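PDB 4JX2: DUF5624 domain-containing protein from Legionella pneumophila subsp. pneumophila, which is of unknown function, a putative secreted protein in which many helices are combined with a small mixed beta sheet. Local coordinates for residues I251-P254 with H255-V258; F282-L286 with S287-L291. All blocks are in the same frame, centred on the assembly; numbering follows the deposited sequence.

Contact 1: residues I251-P254 with H255-V258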
loop_
_atom_site.group_PDB
_atom_site.type_symbol
_atom_site.label_atom_id
_atom_site.label_comp_id
_atom_site.label_asym_id
_atom_site.label_seq_id
_atom_site.Cartn_x
_atom_site.Cartn_y
_atom_site.Cartn_z
ATOM N N ILE A 251 28.269 1.216 6.221
ATOM C CA ILE A 251 27.110 1.874 5.609
ATOM C C ILE A 251 27.063 3.349 6.006
ATOM O O ILE A 251 27.125 3.688 7.192
ATOM C CB ILE A 251 25.757 1.153 5.899
ATOM C CG1 ILE A 251 25.781 -0.263 5.260
ATOM C CG2 ILE A 251 24.544 1.996 5.376
ATOM C CD1 ILE A 251 24.774 -1.163 5.689
ATOM N N ASP A 252 26.946 4.220 4.996
ATOM C CA ASP A 252 26.801 5.662 5.180
ATOM C C ASP A 252 25.308 5.935 5.257
ATOM O O ASP A 252 24.676 6.283 4.248
ATOM C CB ASP A 252 27.493 6.436 4.040
ATOM C CG ASP A 252 27.513 7.946 4.208
ATOM O OD1 ASP A 252 27.487 8.423 5.375
ATOM O OD2 ASP A 252 27.608 8.651 3.179
ATOM N N TRP A 253 24.734 5.704 6.458
ATOM C CA TRP A 253 23.302 5.787 6.742
ATOM C C TRP A 253 22.636 7.103 6.311
ATOM O O TRP A 253 21.575 7.004 5.698
ATOM C CB TRP A 253 22.994 5.485 8.208
ATOM C CG TRP A 253 23.206 4.040 8.550
ATOM C CD1 TRP A 253 24.248 3.508 9.251
ATOM C CD2 TRP A 253 22.395 2.929 8.133
ATOM N NE1 TRP A 253 24.113 2.141 9.342
ATOM C CE2 TRP A 253 22.969 1.761 8.686
ATOM C CE3 TRP A 253 21.194 2.812 7.403
ATOM C CZ2 TRP A 253 22.405 0.491 8.504
ATOM C CZ3 TRP A 253 20.622 1.558 7.249
ATOM C CH2 TRP A 253 21.237 0.411 7.767
ATOM N N PRO A 254 23.186 8.328 6.523
ATOM C CA PRO A 254 22.450 9.531 6.065
ATOM C C PRO A 254 22.164 9.568 4.553
ATOM O O PRO A 254 21.235 10.263 4.142
ATOM C CB PRO A 254 23.373 10.676 6.461
ATOM C CG PRO A 254 24.212 10.131 7.532
ATOM C CD PRO A 254 24.433 8.711 7.219
ATOM N N HIS A 255 22.931 8.794 3.742
ATOM C CA HIS A 255 22.798 8.753 2.289
ATOM C C HIS A 255 22.252 7.439 1.748
ATOM O O HIS A 255 22.143 7.289 0.527
ATOM C CB HIS A 255 24.134 9.066 1.620
ATOM C CG HIS A 255 24.543 10.475 1.841
ATOM N ND1 HIS A 255 25.658 10.785 2.586
ATOM C CD2 HIS A 255 23.924 11.621 1.471
ATOM C CE1 HIS A 255 25.717 12.103 2.607
ATOM N NE2 HIS A 255 24.690 12.651 1.951
ATOM N N ALA A 256 21.859 6.516 2.640
ATOM C CA ALA A 256 21.263 5.224 2.281
ATOM C C ALA A 256 19.917 5.433 1.561
ATOM O O ALA A 256 19.243 6.439 1.769
ATOM C CB ALA A 256 21.083 4.357 3.521
ATOM N N LYS A 257 19.578 4.511 0.661
ATOM C CA LYS A 257 18.360 4.533 -0.131
ATOM C C LYS A 257 17.612 3.234 0.177
ATOM O O LYS A 257 18.058 2.180 -0.260
ATOM C CB LYS A 257 18.729 4.680 -1.626
ATOM C CG LYS A 257 19.465 5.980 -1.932
ATOM C CD LYS A 257 20.161 5.983 -3.272
ATOM C CE LYS A 257 20.611 7.381 -3.633
ATOM N NZ LYS A 257 21.415 7.400 -4.880
ATOM N N VAL A 258 16.532 3.291 1.000
ATOM C CA VAL A 258 15.808 2.088 1.440
ATOM C C VAL A 258 14.506 1.913 0.654
ATOM O O VAL A 258 13.679 2.833 0.577
ATOM C CB VAL A 258 15.572 2.042 2.977
ATOM C CG1 VAL A 258 14.956 0.726 3.405
ATOM C CG2 VAL A 258 16.883 2.253 3.728
#
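The imidazole of His255 receives the carboxylate of Asp252 at its ring edge: ND1 donates to Asp252 OD2 at 3.0 Å, with OD2 lying close to the ring plane. The two side chains run side by side and point the same way, yet their flat groups are turned 60° apart, and ND1 meets OD2 from above the carboxylate plane. Asp252 reaches this position with CG anti to the backbone N (chi1 -174°). The indole of Trp253 belongs to the other side of the turn. CG2 of Ile251 sits over the centre of one of its faces, 3.6 Å above the plane, and Ala256 CB approaches Trp253 CE3 obliquely at 4.2 Å.

Two backbone bonds close the turn between these groups. His255 N donates to Asp252 O at 3.1 Å and Ala256 N to Trp253 O, also at 3.1 Å, successive i to i+3 links of a short 3-10 turn. The His-carboxylate pair thus ties together the same two residues as the first of them.

The turn joins helix 223-247 to strand 257-262. Trp253 packs against Ile246 of that helix, Ile80 of strand 79-84 and Leu286 of helix 279-286, while Gln78 OE1 accepts the backbone N-H of Asp252. Lys257 then enters the sheet with backbone bonds to Gln78 and Ile80, and Val258 pairs on the other side with Arg295 and Tyr297.

Contact 2: residues F282-L286 with S287-L291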
loop_
_atom_site.group_PDB
_atom_site.type_symbol
_atom_site.label_atom_id
_atom_site.label_comp_id
_atom_site.label_asym_id
_atom_site.label_seq_id
_atom_site.Cartn_x
_atom_site.Cartn_y
_atom_site.Cartn_z
ATOM N N PHE A 282 12.883 -1.019 12.572
ATOM C CA PHE A 282 14.063 -1.896 12.618
ATOM C C PHE A 282 15.258 -1.258 11.848
ATOM O O PHE A 282 16.366 -1.162 12.401
ATOM C CB PHE A 282 13.724 -3.300 12.077
ATOM C CG PHE A 282 14.910 -4.220 11.924
ATOM C CD1 PHE A 282 15.743 -4.501 13.007
ATOM C CD2 PHE A 282 15.201 -4.804 10.700
ATOM C CE1 PHE A 282 16.863 -5.320 12.852
ATOM C CE2 PHE A 282 16.302 -5.651 10.557
ATOM C CZ PHE A 282 17.130 -5.892 11.632
ATOM N N VAL A 283 15.017 -0.772 10.617
ATOM C CA VAL A 283 16.047 -0.106 9.819
ATOM C C VAL A 283 16.526 1.186 10.539
ATOM O O VAL A 283 17.736 1.447 10.566
ATOM C CB VAL A 283 15.566 0.151 8.370
ATOM C CG1 VAL A 283 16.464 1.127 7.633
ATOM C CG2 VAL A 283 15.536 -1.146 7.617
ATOM N N GLN A 284 15.596 1.955 11.154
ATOM C CA GLN A 284 15.934 3.172 11.905
ATOM C C GLN A 284 16.866 2.828 13.060
ATOM O O GLN A 284 17.823 3.563 13.296
ATOM C CB GLN A 284 14.683 3.865 12.439
ATOM C CG GLN A 284 13.852 4.625 11.409
ATOM C CD GLN A 284 12.649 5.211 12.110
ATOM O OE1 GLN A 284 11.514 4.725 11.974
ATOM N NE2 GLN A 284 12.881 6.234 12.936
ATOM N N ALA A 285 16.601 1.697 13.754
ATOM C CA ALA A 285 17.407 1.186 14.859
ATOM C C ALA A 285 18.828 0.842 14.367
ATOM O O ALA A 285 19.803 1.286 14.978
ATOM C CB ALA A 285 16.737 -0.034 15.476
ATOM N N LEU A 286 18.940 0.125 13.233
ATOM C CA LEU A 286 20.210 -0.245 12.608
ATOM C C LEU A 286 21.049 0.991 12.290
ATOM O O LEU A 286 22.258 1.004 12.542
ATOM C CB LEU A 286 19.978 -1.043 11.318
ATOM C CG LEU A 286 19.400 -2.453 11.451
ATOM C CD1 LEU A 286 19.012 -3.014 10.080
ATOM C CD2 LEU A 286 20.353 -3.391 12.161
ATOM N N SER A 287 20.395 2.041 11.773
ATOM C CA SER A 287 21.027 3.304 11.391
ATOM C C SER A 287 21.382 4.161 12.583
ATOM O O SER A 287 21.988 5.213 12.384
ATOM C CB SER A 287 20.090 4.100 10.486
ATOM O OG SER A 287 19.100 4.802 11.217
ATOM N N ASN A 288 20.955 3.755 13.809
ATOM C CA ASN A 288 21.112 4.503 15.062
ATOM C C ASN A 288 20.500 5.905 14.857
ATOM O O ASN A 288 21.112 6.935 15.148
ATOM C CB ASN A 288 22.585 4.542 15.543
ATOM C CG ASN A 288 22.807 5.164 16.905
ATOM O OD1 ASN A 288 23.773 5.904 17.097
ATOM N ND2 ASN A 288 21.939 4.885 17.886
ATOM N N ASN A 289 19.301 5.905 14.258
ATOM C CA ASN A 289 18.466 7.054 13.921
ATOM C C ASN A 289 19.208 8.126 13.092
ATOM O O ASN A 289 18.786 9.283 13.066
ATOM C CB ASN A 289 17.850 7.631 15.186
ATOM C CG ASN A 289 16.806 6.695 15.736
ATOM O OD1 ASN A 289 15.671 6.635 15.238
ATOM N ND2 ASN A 289 17.208 5.862 16.691
ATOM N N LYS A 290 20.260 7.717 12.357
ATOM C CA LYS A 290 21.036 8.607 11.492
ATOM C C LYS A 290 20.435 8.637 10.067
ATOM O O LYS A 290 20.811 9.494 9.270
ATOM C CB LYS A 290 22.523 8.203 11.464
ATOM C CG LYS A 290 23.239 8.296 12.817
ATOM C CD LYS A 290 24.603 7.597 12.778
ATOM C CE LYS A 290 25.397 7.793 14.059
ATOM N NZ LYS A 290 26.867 7.905 13.818
ATOM N N LEU A 291 19.489 7.727 9.765
ATOM C CA LEU A 291 18.798 7.667 8.478
ATOM C C LEU A 291 17.424 8.304 8.585
ATOM O O LEU A 291 16.600 7.874 9.388
ATOM C CB LEU A 291 18.679 6.220 7.949
ATOM C CG LEU A 291 17.741 5.998 6.753
ATOM C CD1 LEU A 291 18.353 6.491 5.432
ATOM C CD2 LEU A 291 17.360 4.557 6.650
HETATM O O HOH W 1 15.332 7.608 11.781
#
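Ser287 OG donates to Gln284 O at 2.7 Å, and Asn289 N donates to the same oxygen at 2.9 Å, the two donors arriving from opposite faces of the carbonyl plane. One last-turn carbonyl is thereby gripped twice. OG lies between the backbone N and the carbonyl carbon of Ser287 (chi1 81°), a rotation that turns it back toward the helix; it also accepts a 3.3 Å bond from Leu291 N. Beside this hub, Ser287 N keeps the helical bond to Val283 O at 3.0 Å, and Asn288 N reaches Ala285 O at 3.0 Å from well above the carbonyl plane.

Farther out, the amides of Gln284 and Asn289 stand nearly perpendicular, and a water bridges Gln284 NE2 to Leu291 O. On the buried side, Val283 CG1 meets Leu291 CD2 at 3.7 Å, and both residues pack on Val258 of strand 257-262. Leu286 faces Leu242 and Ile246 of helix 223-247.

Asn288 leaves the helix with positive phi (55°), and with the bonds from Asn288 N and Asn289 N back into the last turn this is a Schellman motif. A type I' turn from Ser287 to Lys290 overlaps this motif and redirects the chain from helix 279-286 toward strand 296-298.

How the contacts relate
Contacts 1 and 2 are both local turns, in series along the chain with centres about 10 Å apart. The first leads into strand 257-262; the second ends helix 279-286, the helix between that strand and 296-298. Contact 1 lies at the surface, where a His-carboxylate hydrogen bond supplements a 3-10 turn. Contact 2 is partly buried, and its polar chemistry centres instead on a serine hydroxyl and backbone groups at a helix end. They touch directly: Trp253 CD2 lies 3.5 Å from Ser287 CB, and Val258 CG2 lies 3.8 Å from Leu291 CD2. Helix 223-247 borders both.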